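PDB 3KH5: protein MJ1225 from Methanocaldococcus jannaschii, which probably works as an archaeal counterpart of the gamma subunit of AMP-activated protein kinase, binding AMP and ADP through its four CBS motifs. Local coordinates for residues Ile159-Gly164 / Leu182-Glu187; Arg231-Ala236 / Ala256-Asp261; Tyr35-Val40 / Ile51-Asp56. All blocks are in the same frame, centred on the assembly; numbering follows the deposited sequence.

Contact 1 (Ile159-Gly164 / Leu182-Glu187). With ADP (adenosine-5'-diphosphate), chain E; SO4 (sulfate ion), chain G.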
loop_
_atom_site.group_PDB
_atom_site.type_symbol
_atom_site.label_atom_id
_atom_site.label_comp_id
_atom_site.label_asym_id
_atom_site.label_seq_id
_atom_site.Cartn_x
_atom_site.Cartn_y
_atom_site.Cartn_z
ATOM N N ILE A 159 -5.818 -4.225 -14.105
ATOM C CA ILE A 159 -4.936 -3.143 -14.525
ATOM C C ILE A 159 -3.489 -3.586 -14.319
ATOM O O ILE A 159 -3.126 -4.128 -13.269
ATOM C CB ILE A 159 -5.229 -1.844 -13.748
ATOM C CG1 ILE A 159 -6.694 -1.412 -13.936
ATOM C CG2 ILE A 159 -4.249 -0.737 -14.139
ATOM C CD1 ILE A 159 -7.027 -0.746 -15.296
ATOM N N VAL A 160 -2.670 -3.312 -15.323
ATOM C CA VAL A 160 -1.442 -4.042 -15.531
ATOM C C VAL A 160 -0.319 -3.076 -15.948
ATOM O O VAL A 160 -0.594 -1.994 -16.470
ATOM C CB VAL A 160 -1.757 -5.162 -16.586
ATOM C CG1 VAL A 160 -0.640 -5.336 -17.698
ATOM C CG2 VAL A 160 -2.098 -6.486 -15.906
ATOM N N ALA A 161 0.933 -3.443 -15.675
ATOM C CA ALA A 161 2.087 -2.702 -16.190
ATOM C C ALA A 161 2.820 -3.590 -17.194
ATOM O O ALA A 161 2.499 -4.773 -17.308
ATOM C CB ALA A 161 3.011 -2.296 -15.052
ATOM N N THR A 162 3.778 -3.035 -17.937
ATOM C CA THR A 162 4.629 -3.859 -18.810
ATOM C C THR A 162 6.116 -3.683 -18.468
ATOM O O THR A 162 6.490 -2.687 -17.842
ATOM C CB THR A 162 4.370 -3.616 -20.326
ATOM O OG1 THR A 162 4.754 -2.284 -20.686
ATOM C CG2 THR A 162 2.908 -3.857 -20.694
ATOM N N PRO A 163 6.968 -4.656 -18.867
ATOM C CA PRO A 163 8.394 -4.618 -18.494
ATOM C C PRO A 163 9.118 -3.340 -18.945
ATOM O O PRO A 163 10.084 -2.911 -18.302
ATOM C CB PRO A 163 8.987 -5.844 -19.204
ATOM C CG PRO A 163 7.817 -6.740 -19.488
ATOM C CD PRO A 163 6.634 -5.845 -19.677
ATOM N N GLY A 164 8.627 -2.736 -20.026
ATOM C CA GLY A 164 9.246 -1.555 -20.630
ATOM C C GLY A 164 8.731 -0.205 -20.169
ATOM O O GLY A 164 9.326 0.821 -20.498
ATOM N N LEU A 182 0.607 -3.881 -9.205
ATOM C CA LEU A 182 0.296 -4.132 -10.601
ATOM C C LEU A 182 1.049 -5.367 -11.077
ATOM O O LEU A 182 2.271 -5.451 -10.914
ATOM C CB LEU A 182 0.665 -2.919 -11.469
ATOM C CG LEU A 182 0.038 -1.555 -11.138
ATOM C CD1 LEU A 182 0.577 -0.478 -12.070
ATOM C CD2 LEU A 182 -1.489 -1.586 -11.194
ATOM N N PRO A 183 0.321 -6.344 -11.642
ATOM C CA PRO A 183 1.015 -7.425 -12.336
ATOM C C PRO A 183 1.742 -6.865 -13.559
ATOM O O PRO A 183 1.232 -5.940 -14.206
ATOM C CB PRO A 183 -0.125 -8.354 -12.773
ATOM C CG PRO A 183 -1.282 -8.007 -11.891
ATOM C CD PRO A 183 -1.140 -6.547 -11.611
ATOM N N VAL A 184 2.932 -7.385 -13.851
ATOM C CA VAL A 184 3.652 -6.980 -15.055
ATOM C C VAL A 184 3.417 -8.072 -16.097
ATOM O O VAL A 184 3.644 -9.256 -15.832
ATOM C CB VAL A 184 5.159 -6.722 -14.794
ATOM C CG1 VAL A 184 5.813 -6.083 -16.006
ATOM C CG2 VAL A 184 5.354 -5.835 -13.559
ATOM N N VAL A 185 2.923 -7.665 -17.260
ATOM C CA VAL A 185 2.454 -8.594 -18.285
ATOM C C VAL A 185 3.146 -8.272 -19.605
ATOM O O VAL A 185 3.300 -7.102 -19.958
ATOM C CB VAL A 185 0.907 -8.514 -18.436
ATOM C CG1 VAL A 185 0.418 -9.324 -19.634
ATOM C CG2 VAL A 185 0.223 -8.996 -17.162
ATOM N N SER A 186 3.574 -9.311 -20.318
ATOM C CA SER A 186 4.228 -9.162 -21.616
ATOM C C SER A 186 3.665 -10.214 -22.563
ATOM O O SER A 186 3.753 -11.411 -22.273
ATOM C CB SER A 186 5.741 -9.347 -21.458
ATOM O OG SER A 186 6.423 -9.079 -22.676
ATOM N N GLU A 187 3.080 -9.776 -23.682
ATOM C CA GLU A 187 2.442 -10.690 -24.643
ATOM C C GLU A 187 1.419 -11.591 -23.932
ATOM O O GLU A 187 1.443 -12.820 -24.089
ATOM C CB GLU A 187 3.499 -11.544 -25.374
ATOM C CG GLU A 187 4.070 -10.944 -26.667
ATOM C CD GLU A 187 3.743 -11.785 -27.900
ATOM O OE1 GLU A 187 4.408 -12.825 -28.111
ATOM O OE2 GLU A 187 2.831 -11.396 -28.663
HETATM P PB ADP E . -4.104 -3.165 -3.693
HETATM O O1B ADP E . -3.469 -3.881 -2.556
HETATM O O2B ADP E . -3.323 -3.437 -5.119
HETATM O O3B ADP E . -4.131 -1.556 -3.521
HETATM P PA ADP E . -6.889 -3.368 -2.985
HETATM O O1A ADP E . -7.114 -4.313 -1.865
HETATM O O2A ADP E . -6.807 -1.820 -2.540
HETATM O O3A ADP E . -5.595 -3.703 -3.897
HETATM O "O5'" ADP E . -7.988 -3.554 -4.120
HETATM C "C5'" ADP E . -9.373 -3.190 -3.975
HETATM C "C4'" ADP E . -10.130 -3.912 -5.122
HETATM O "O4'" ADP E . -9.450 -3.586 -6.378
HETATM C "C3'" ADP E . -10.094 -5.445 -4.980
HETATM O "O3'" ADP E . -11.319 -5.999 -5.471
HETATM C "C2'" ADP E . -8.922 -5.867 -5.873
HETATM O "O2'" ADP E . -9.114 -7.187 -6.410
HETATM C "C1'" ADP E . -8.946 -4.809 -6.988
HETATM N N9 ADP E . -7.569 -4.617 -7.567
HETATM C C8 ADP E . -6.413 -4.533 -6.899
HETATM N N7 ADP E . -5.403 -4.375 -7.758
HETATM C C5 ADP E . -5.909 -4.360 -8.982
HETATM C C6 ADP E . -5.354 -4.227 -10.252
HETATM N N6 ADP E . -4.040 -4.076 -10.413
HETATM N N1 ADP E . -6.174 -4.251 -11.316
HETATM C C2 ADP E . -7.486 -4.403 -11.165
HETATM N N3 ADP E . -8.043 -4.530 -9.966
HETATM C C4 ADP E . -7.284 -4.513 -8.860
HETATM S S SO4 G . 7.414 -3.824 -23.170
HETATM O O1 SO4 G . 6.056 -3.291 -23.283
HETATM O O2 SO4 G . 8.301 -3.110 -24.084
HETATM O O3 SO4 G . 7.899 -3.652 -21.808
HETATM O O4 SO4 G . 7.417 -5.248 -23.492
#
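Val160 lies over Val185 with both methyls, the two side chains crossing at about a right angle: CG1 of Val160 is 3.6 Å from CB of Val185, and CG2 rests on CG2 of the same valine. The chi1 of Val160, 137°, is away from a staggered value, and it turns CG2 also toward CB of Pro183. Cut back to alanine, this residue would lose both methyls from Val185 and would probably open a gap beside Pro183 CB. Between the backbones there is a single bridge. Ala161 N gives a nearly straight bond of 2.9 Å to Pro183 O, and Val185 N returns one to Ala161 O. This is the CBS motif, in which the loop before helix 167-177 lies along the first strand of the hairpin 181-186/189-195. At the nucleotide end of the contact, Ile159 reads the adenine of an ADP: its N bonds to N1 at 2.8 Å, and its O accepts from N6. Leu182 CD2 sits 3.7 Å from that same Ile159 O and also touches N6. At the other end, CG1 of Val184, anti to its own N (chi1 -170°), presses on Pro163 N at 3.4 Å, while Pro163 CG meets Ser186 CB.

Contact 2 (Arg231-Ala236 / Ala256-Asp261); sequences RDVITA and ALPVVD. With AMP (adenosine monophosphate), chain C.
Ile234 and Leu257 slant across each other, CG2 of Ile234 3.9 Å from CD2 of Leu257. Ile234 sends CG2 anti to its own N and CG1 back beside that N (chi1 -63°), an arrangement that gives one branch to the leucine and the other to N1 of the bound AMP. CG1 of Val233 is shared in a similar way, 3.8 Å from Pro258 CD and close to the same N1. Thr235 crosses Val260 nearly at right angles, OG1 and CB both against CG2 of the valine. The small Ala236 puts CB near Leu257 CD2. Helix 242-252 packs on Ile234, Ala236 and Leu257, as expected of a CBS motif, and Leu190 of the preceding motif touches Thr235, Pro258 and Val260.

Backbone hydrogen bonds join loop to strand at one bridge. Ala236 N donates to Pro258 O at 2.9 Å, and Val260 N donates to Ala236 O over the same length.

A further set of hydrogen bonds belongs to the nucleotide. Ile234 N donates to AMP N1 at 2.8 Å, and the exocyclic N6 uses both hydrogens: one goes to Ile234 O at 3.0 Å and the other, from across the contact, to Ala256 O.

Each N6 hydrogen has an acceptor and N1 faces a donor, a pattern that suits adenine, and the hydrogen bonds described along this edge all come from main-chain atoms; a guanine, with a carbonyl and an N-H at these positions, would probably fit poorly.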
loop_
_atom_site.group_PDB
_atom_site.type_symbol
_atom_site.label_atom_id
_atom_site.label_comp_id
_atom_site.label_asym_id
_atom_site.label_seq_id
_atom_site.Cartn_x
_atom_site.Cartn_y
_atom_site.Cartn_z
ATOM N N ARG A 231 10.437 -10.623 -10.515
ATOM C CA ARG A 231 10.129 -11.520 -11.633
ATOM C C ARG A 231 9.410 -12.771 -11.186
ATOM O O ARG A 231 8.594 -13.323 -11.927
ATOM C CB ARG A 231 11.400 -11.920 -12.367
ATOM C CG ARG A 231 11.969 -10.817 -13.197
ATOM C CD ARG A 231 13.212 -11.284 -13.898
ATOM N NE ARG A 231 13.992 -10.138 -14.336
ATOM C CZ ARG A 231 13.799 -9.487 -15.480
ATOM N NH1 ARG A 231 12.850 -9.869 -16.329
ATOM N NH2 ARG A 231 14.566 -8.448 -15.779
ATOM N N ASP A 232 9.713 -13.222 -9.978
ATOM C CA ASP A 232 9.104 -14.437 -9.486
ATOM C C ASP A 232 7.968 -14.142 -8.523
ATOM O O ASP A 232 8.174 -13.704 -7.387
ATOM C CB ASP A 232 10.168 -15.371 -8.924
ATOM C CG ASP A 232 11.118 -15.854 -10.006
ATOM O OD1 ASP A 232 10.753 -16.768 -10.780
ATOM O OD2 ASP A 232 12.231 -15.295 -10.099
ATOM N N VAL A 233 6.758 -14.383 -9.019
ATOM C CA VAL A 233 5.549 -13.932 -8.361
ATOM C C VAL A 233 4.833 -15.112 -7.719
ATOM O O VAL A 233 4.775 -16.200 -8.295
ATOM C CB VAL A 233 4.598 -13.241 -9.366
ATOM C CG1 VAL A 233 3.517 -12.464 -8.635
ATOM C CG2 VAL A 233 5.371 -12.312 -10.284
ATOM N N ILE A 234 4.311 -14.893 -6.515
ATOM C CA ILE A 234 3.405 -15.843 -5.884
ATOM C C ILE A 234 2.019 -15.597 -6.474
ATOM O O ILE A 234 1.470 -14.494 -6.360
ATOM C CB ILE A 234 3.392 -15.684 -4.348
ATOM C CG1 ILE A 234 4.784 -15.984 -3.776
ATOM C CG2 ILE A 234 2.342 -16.602 -3.718
ATOM C CD1 ILE A 234 5.031 -15.418 -2.397
ATOM N N THR A 235 1.472 -16.627 -7.117
ATOM C CA THR A 235 0.229 -16.524 -7.879
ATOM C C THR A 235 -0.856 -17.427 -7.301
ATOM O O THR A 235 -0.563 -18.338 -6.524
ATOM C CB THR A 235 0.452 -16.920 -9.360
ATOM O OG1 THR A 235 0.855 -18.294 -9.438
ATOM C CG2 THR A 235 1.518 -16.050 -10.000
ATOM N N ALA A 236 -2.107 -17.164 -7.670
ATOM C CA ALA A 236 -3.199 -18.091 -7.396
ATOM C C ALA A 236 -3.712 -18.636 -8.726
ATOM O O ALA A 236 -3.290 -18.174 -9.790
ATOM C CB ALA A 236 -4.313 -17.396 -6.622
ATOM N N ALA A 256 -1.668 -9.188 -2.339
ATOM C CA ALA A 256 -2.228 -9.469 -3.659
ATOM C C ALA A 256 -1.510 -10.600 -4.394
ATOM O O ALA A 256 -0.278 -10.621 -4.463
ATOM C CB ALA A 256 -2.221 -8.201 -4.514
ATOM N N LEU A 257 -2.289 -11.535 -4.936
ATOM C CA LEU A 257 -1.765 -12.560 -5.837
ATOM C C LEU A 257 -2.430 -12.441 -7.213
ATOM O O LEU A 257 -3.661 -12.424 -7.306
ATOM C CB LEU A 257 -1.979 -13.974 -5.269
ATOM C CG LEU A 257 -1.230 -14.471 -4.026
ATOM C CD1 LEU A 257 -1.602 -13.687 -2.769
ATOM C CD2 LEU A 257 -1.515 -15.955 -3.803
ATOM N N PRO A 258 -1.618 -12.327 -8.284
ATOM C CA PRO A 258 -2.135 -12.446 -9.645
ATOM C C PRO A 258 -2.694 -13.854 -9.836
ATOM O O PRO A 258 -2.104 -14.817 -9.343
ATOM C CB PRO A 258 -0.886 -12.241 -10.514
ATOM C CG PRO A 258 0.036 -11.441 -9.656
ATOM C CD PRO A 258 -0.187 -11.974 -8.273
ATOM N N VAL A 259 -3.839 -13.965 -10.502
ATOM C CA VAL A 259 -4.438 -15.265 -10.800
ATOM C C VAL A 259 -4.044 -15.640 -12.225
ATOM O O VAL A 259 -4.293 -14.881 -13.170
ATOM C CB VAL A 259 -5.980 -15.259 -10.622
ATOM C CG1 VAL A 259 -6.548 -16.669 -10.725
ATOM C CG2 VAL A 259 -6.362 -14.626 -9.288
ATOM N N VAL A 260 -3.401 -16.795 -12.368
ATOM C CA VAL A 260 -2.866 -17.208 -13.660
ATOM C C VAL A 260 -3.288 -18.597 -14.127
ATOM O O VAL A 260 -3.726 -19.452 -13.345
ATOM C CB VAL A 260 -1.304 -17.125 -13.727
ATOM C CG1 VAL A 260 -0.819 -15.702 -13.471
ATOM C CG2 VAL A 260 -0.655 -18.116 -12.755
ATOM N N ASP A 261 -3.118 -18.778 -15.437
ATOM C CA ASP A 261 -3.195 -20.046 -16.146
ATOM C C ASP A 261 -1.995 -20.900 -15.803
ATOM O O ASP A 261 -1.031 -20.420 -15.191
ATOM C CB ASP A 261 -3.098 -19.773 -17.649
ATOM C CG ASP A 261 -4.442 -19.710 -18.332
ATOM O OD1 ASP A 261 -4.465 -19.735 -19.582
ATOM O OD2 ASP A 261 -5.478 -19.639 -17.634
HETATM P P AMP C . 3.824 -4.901 -0.652
HETATM O O1P AMP C . 4.002 -4.537 0.777
HETATM O O2P AMP C . 3.425 -3.609 -1.535
HETATM O O3P AMP C . 2.610 -5.952 -0.874
HETATM O "O5'" AMP C . 5.134 -5.523 -1.337
HETATM C "C5'" AMP C . 6.348 -5.826 -0.609
HETATM C "C4'" AMP C . 7.281 -6.662 -1.489
HETATM O "O4'" AMP C . 6.541 -7.882 -1.786
HETATM C "C3'" AMP C . 7.474 -5.902 -2.815
HETATM O "O3'" AMP C . 8.833 -6.031 -3.282
HETATM C "C2'" AMP C . 6.524 -6.621 -3.770
HETATM O "O2'" AMP C . 7.046 -6.596 -5.103
HETATM C "C1'" AMP C . 6.513 -8.048 -3.212
HETATM N N9 AMP C . 5.272 -8.795 -3.570
HETATM C C8 AMP C . 4.011 -8.381 -3.409
HETATM N N7 AMP C . 3.169 -9.318 -3.845
HETATM C C5 AMP C . 3.902 -10.333 -4.289
HETATM C C6 AMP C . 3.590 -11.563 -4.846
HETATM N N6 AMP C . 2.318 -11.912 -5.029
HETATM N N1 AMP C . 4.593 -12.391 -5.194
HETATM C C2 AMP C . 5.866 -12.051 -5.012
HETATM N N3 AMP C . 6.197 -10.882 -4.481
HETATM C C4 AMP C . 5.240 -10.009 -4.112
#

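Contact 3 (Tyr35-Val40 / Ile51-Asp56); sequences YRRLPV and IITSMD. With ADP (adenosine-5'-diphosphate), chain B; ADP (adenosine-5'-diphosphate), chain D.
Arg37 slants across Ile51, its CG 3.7 Å from the isoleucine CD1, the two side chains rising from the same face of the hairpin as Thr53. Arg37 CG is anti to the backbone N, and a bend at chi3 (-47°) swings the guanidinium over to one ADP: NH1 bonds to O3B of its beta phosphate at 2.8 Å, this oxygen at the group's edge, near its plane, and NH2 reaches O2B and O3B. Ile51 turns CG2 against the adenine of this nucleotide. Thr53 OG1 bonds to alpha-phosphate O2A at 2.6 Å, and Asp56 grips the ribose, OD1 taking O3' and OD2 taking O2'. OD2 also accepts from Thr53 N through its anti lone pair; Thr53, N-cap of helix 54-63, and Asp56 form a capping box, and Thr53 OG1 weakly accepts from Met55 N. On the other face Leu38 CB meets CG2 of Ile52 at 3.9 Å, and these two backbones form the hydrogen-bonded pair. Tyr35 lays one ring face over the adenine of a second ADP, whose N6 donates to Arg37 O at 2.9 Å. Arg37 NE also lies 2.7 Å from O3B of that second ADP, and the guanidinium probably offsets negative charge on both diphosphates.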
loop_
_atom_site.group_PDB
_atom_site.type_symbol
_atom_site.label_atom_id
_atom_site.label_comp_id
_atom_site.label_asym_id
_atom_site.label_seq_id
_atom_site.Cartn_x
_atom_site.Cartn_y
_atom_site.Cartn_z
ATOM N N TYR A 35 6.953 -0.463 8.104
ATOM C CA TYR A 35 5.559 -0.024 8.064
ATOM C C TYR A 35 5.329 0.990 6.971
ATOM O O TYR A 35 5.904 2.084 6.971
ATOM C CB TYR A 35 5.099 0.514 9.419
ATOM C CG TYR A 35 5.195 -0.542 10.484
ATOM C CD1 TYR A 35 4.649 -1.811 10.277
ATOM C CD2 TYR A 35 5.855 -0.295 11.684
ATOM C CE1 TYR A 35 4.747 -2.802 11.243
ATOM C CE2 TYR A 35 5.957 -1.282 12.662
ATOM C CZ TYR A 35 5.400 -2.532 12.433
ATOM O OH TYR A 35 5.495 -3.512 13.394
ATOM N N ARG A 36 4.472 0.601 6.037
ATOM C CA ARG A 36 4.177 1.427 4.884
ATOM C C ARG A 36 2.889 2.261 5.051
ATOM O O ARG A 36 2.353 2.788 4.073
ATOM C CB ARG A 36 4.163 0.564 3.613
ATOM C CG ARG A 36 5.534 0.448 2.902
ATOM C CD ARG A 36 6.689 -0.001 3.819
ATOM N NE ARG A 36 8.003 0.337 3.261
ATOM C CZ ARG A 36 8.961 -0.541 2.968
ATOM N NH1 ARG A 36 8.783 -1.839 3.186
ATOM N NH2 ARG A 36 10.112 -0.115 2.461
ATOM N N ARG A 37 2.413 2.387 6.292
ATOM C CA ARG A 37 1.235 3.207 6.613
ATOM C C ARG A 37 1.466 3.941 7.930
ATOM O O ARG A 37 1.483 3.323 8.998
ATOM C CB ARG A 37 -0.023 2.332 6.703
ATOM C CG ARG A 37 -1.317 3.072 7.080
ATOM C CD ARG A 37 -2.464 2.101 7.417
ATOM N NE ARG A 37 -2.594 1.044 6.416
ATOM C CZ ARG A 37 -3.363 1.108 5.332
ATOM N NH1 ARG A 37 -4.111 2.180 5.092
ATOM N NH2 ARG A 37 -3.385 0.085 4.483
ATOM N N LEU A 38 1.649 5.259 7.852
ATOM C CA LEU A 38 1.991 6.053 9.036
ATOM C C LEU A 38 0.959 7.121 9.408
ATOM O O LEU A 38 0.816 8.120 8.682
ATOM C CB LEU A 38 3.366 6.720 8.865
ATOM C CG LEU A 38 4.613 5.891 8.536
ATOM C CD1 LEU A 38 5.815 6.806 8.348
ATOM C CD2 LEU A 38 4.899 4.850 9.607
ATOM N N PRO A 39 0.246 6.928 10.544
ATOM C CA PRO A 39 -0.582 7.996 11.105
ATOM C C PRO A 39 0.256 9.222 11.426
ATOM O O PRO A 39 1.394 9.104 11.895
ATOM C CB PRO A 39 -1.124 7.384 12.403
ATOM C CG PRO A 39 -1.112 5.928 12.161
ATOM C CD PRO A 39 0.110 5.679 11.322
ATOM N N VAL A 40 -0.310 10.386 11.136
ATOM C CA VAL A 40 0.304 11.648 11.485
ATOM C C VAL A 40 -0.466 12.177 12.695
ATOM O O VAL A 40 -1.696 12.306 12.663
ATOM C CB VAL A 40 0.314 12.634 10.292
ATOM C CG1 VAL A 40 1.085 13.895 10.646
ATOM C CG2 VAL A 40 0.940 11.977 9.058
ATOM N N ILE A 51 -2.590 10.962 7.689
ATOM C CA ILE A 51 -2.007 9.646 7.437
ATOM C C ILE A 51 -1.197 9.717 6.139
ATOM O O ILE A 51 -1.566 10.441 5.210
ATOM C CB ILE A 51 -3.095 8.531 7.393
ATOM C CG1 ILE A 51 -2.462 7.131 7.400
ATOM C CG2 ILE A 51 -4.060 8.730 6.212
ATOM C CD1 ILE A 51 -3.400 6.026 7.881
ATOM N N ILE A 52 -0.084 8.994 6.088
ATOM C CA ILE A 52 0.788 8.996 4.915
ATOM C C ILE A 52 1.232 7.568 4.632
ATOM O O ILE A 52 1.699 6.866 5.535
ATOM C CB ILE A 52 2.002 9.960 5.106
ATOM C CG1 ILE A 52 2.818 10.097 3.816
ATOM C CG2 ILE A 52 2.891 9.543 6.290
ATOM C CD1 ILE A 52 2.411 11.306 2.974
ATOM N N THR A 53 1.042 7.127 3.392
ATOM C CA THR A 53 1.416 5.775 2.988
ATOM C C THR A 53 2.357 5.865 1.798
ATOM O O THR A 53 2.624 6.959 1.293
ATOM C CB THR A 53 0.192 4.933 2.570
ATOM O OG1 THR A 53 -0.286 5.388 1.297
ATOM C CG2 THR A 53 -0.936 5.014 3.609
ATOM N N SER A 54 2.838 4.714 1.334
ATOM C CA SER A 54 3.737 4.665 0.182
ATOM C C SER A 54 3.073 5.168 -1.094
ATOM O O SER A 54 3.753 5.647 -2.000
ATOM C CB SER A 54 4.287 3.251 -0.024
ATOM O OG SER A 54 3.246 2.303 -0.146
ATOM N N MET A 55 1.749 5.050 -1.160
ATOM C CA MET A 55 0.986 5.548 -2.301
ATOM C C MET A 55 1.026 7.062 -2.403
ATOM O O MET A 55 1.089 7.606 -3.503
ATOM C CB MET A 55 -0.458 5.062 -2.241
ATOM C CG MET A 55 -0.636 3.735 -2.930
ATOM S SD MET A 55 -0.595 3.963 -4.713
ATOM C CE MET A 55 0.751 2.823 -5.076
ATOM N N ASP A 56 1.001 7.742 -1.264
ATOM C CA ASP A 56 1.162 9.193 -1.247
ATOM C C ASP A 56 2.539 9.600 -1.754
ATOM O O ASP A 56 2.691 10.640 -2.401
ATOM C CB ASP A 56 0.975 9.725 0.167
ATOM C CG ASP A 56 -0.428 9.524 0.678
ATOM O OD1 ASP A 56 -1.374 9.974 -0.002
ATOM O OD2 ASP A 56 -0.584 8.933 1.769
HETATM P PB ADP B . 0.288 -1.470 5.427
HETATM O O1B ADP B . 1.620 -1.366 6.066
HETATM O O2B ADP B . 0.389 -2.079 3.926
HETATM O O3B ADP B . -0.423 -0.050 5.224
HETATM P PA ADP B . -0.633 -4.006 6.057
HETATM O O1A ADP B . 0.634 -4.557 5.478
HETATM O O2A ADP B . -1.490 -4.894 7.141
HETATM O O3A ADP B . -0.750 -2.384 6.251
HETATM O "O5'" ADP B . 0.231 -3.741 7.439
HETATM C "C5'" ADP B . 1.461 -4.432 7.830
HETATM C "C4'" ADP B . 1.376 -5.051 9.259
HETATM O "O4'" ADP B . 2.007 -4.242 10.302
HETATM C "C3'" ADP B . -0.100 -5.206 9.634
HETATM O "O3'" ADP B . -0.344 -6.526 10.163
HETATM C "C2'" ADP B . -0.380 -4.134 10.684
HETATM O "O2'" ADP B . -1.002 -4.780 11.796
HETATM C "C1'" ADP B . 0.988 -3.567 11.108
HETATM N N9 ADP B . 1.193 -2.071 10.947
HETATM C C8 ADP B . 0.911 -1.338 9.864
HETATM N N7 ADP B . 1.239 -0.062 10.085
HETATM C C5 ADP B . 1.739 0.027 11.315
HETATM C C6 ADP B . 2.242 1.076 12.086
HETATM N N6 ADP B . 2.284 2.316 11.603
HETATM N N1 ADP B . 2.683 0.817 13.332
HETATM C C2 ADP B . 2.642 -0.415 13.828
HETATM N N3 ADP B . 2.171 -1.433 13.116
HETATM C C4 ADP B . 1.710 -1.248 11.864
HETATM P PB ADP D . -4.857 1.333 1.362
HETATM O O1B ADP D . -5.772 0.861 0.284
HETATM O O2B ADP D . -3.663 0.261 1.642
HETATM O O3B ADP D . -5.581 1.561 2.791
HETATM P PA ADP D . -2.899 2.655 0.163
HETATM O O1A ADP D . -2.915 2.723 -1.315
HETATM O O2A ADP D . -1.527 3.153 0.890
HETATM O O3A ADP D . -4.199 2.741 1.064
HETATM O "O5'" ADP D . -3.181 4.281 0.126
HETATM C "C5'" ADP D . -4.045 4.960 -0.838
HETATM C "C4'" ADP D . -4.469 6.380 -0.351
HETATM O "O4'" ADP D . -5.440 6.208 0.731
HETATM C "C3'" ADP D . -3.328 7.258 0.208
HETATM O "O3'" ADP D . -3.530 8.610 -0.226
HETATM C "C2'" ADP D . -3.500 7.132 1.725
HETATM O "O2'" ADP D . -3.021 8.291 2.426
HETATM C "C1'" ADP D . -5.015 7.018 1.854
HETATM N N9 ADP D . -5.398 6.329 3.121
HETATM C C8 ADP D . -4.949 5.171 3.620
HETATM N N7 ADP D . -5.565 4.922 4.783
HETATM C C5 ADP D . -6.405 5.925 5.017
HETATM C C6 ADP D . -7.301 6.229 6.035
HETATM N N6 ADP D . -7.451 5.418 7.077
HETATM N N1 ADP D . -8.014 7.365 5.946
HETATM C C2 ADP D . -7.881 8.192 4.915
HETATM N N3 ADP D . -7.037 7.930 3.929
HETATM C C4 ADP D . -6.296 6.812 3.960
#

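From the N terminus, contact 3 comes first: it closes the hairpin of strands 37-41 and 48-53 in the first CBS motif and runs on into helix 54-63, its centre about 8 Å from the centre of the chain. Contact 1 follows in the third motif, where the chain leaves the loop 159-164, runs through helix 167-177 and comes back as strand 181-186 against that loop. Contact 2 does likewise in the fourth, from 231-236 through helix 242-252 to strand 256-260. The three loops are in series, none enclosing or crossing another. Contacts 1 and 2 are neighbours, their centres about 12 Å apart, whereas the centre of contact 3 lies about 25 Å from each.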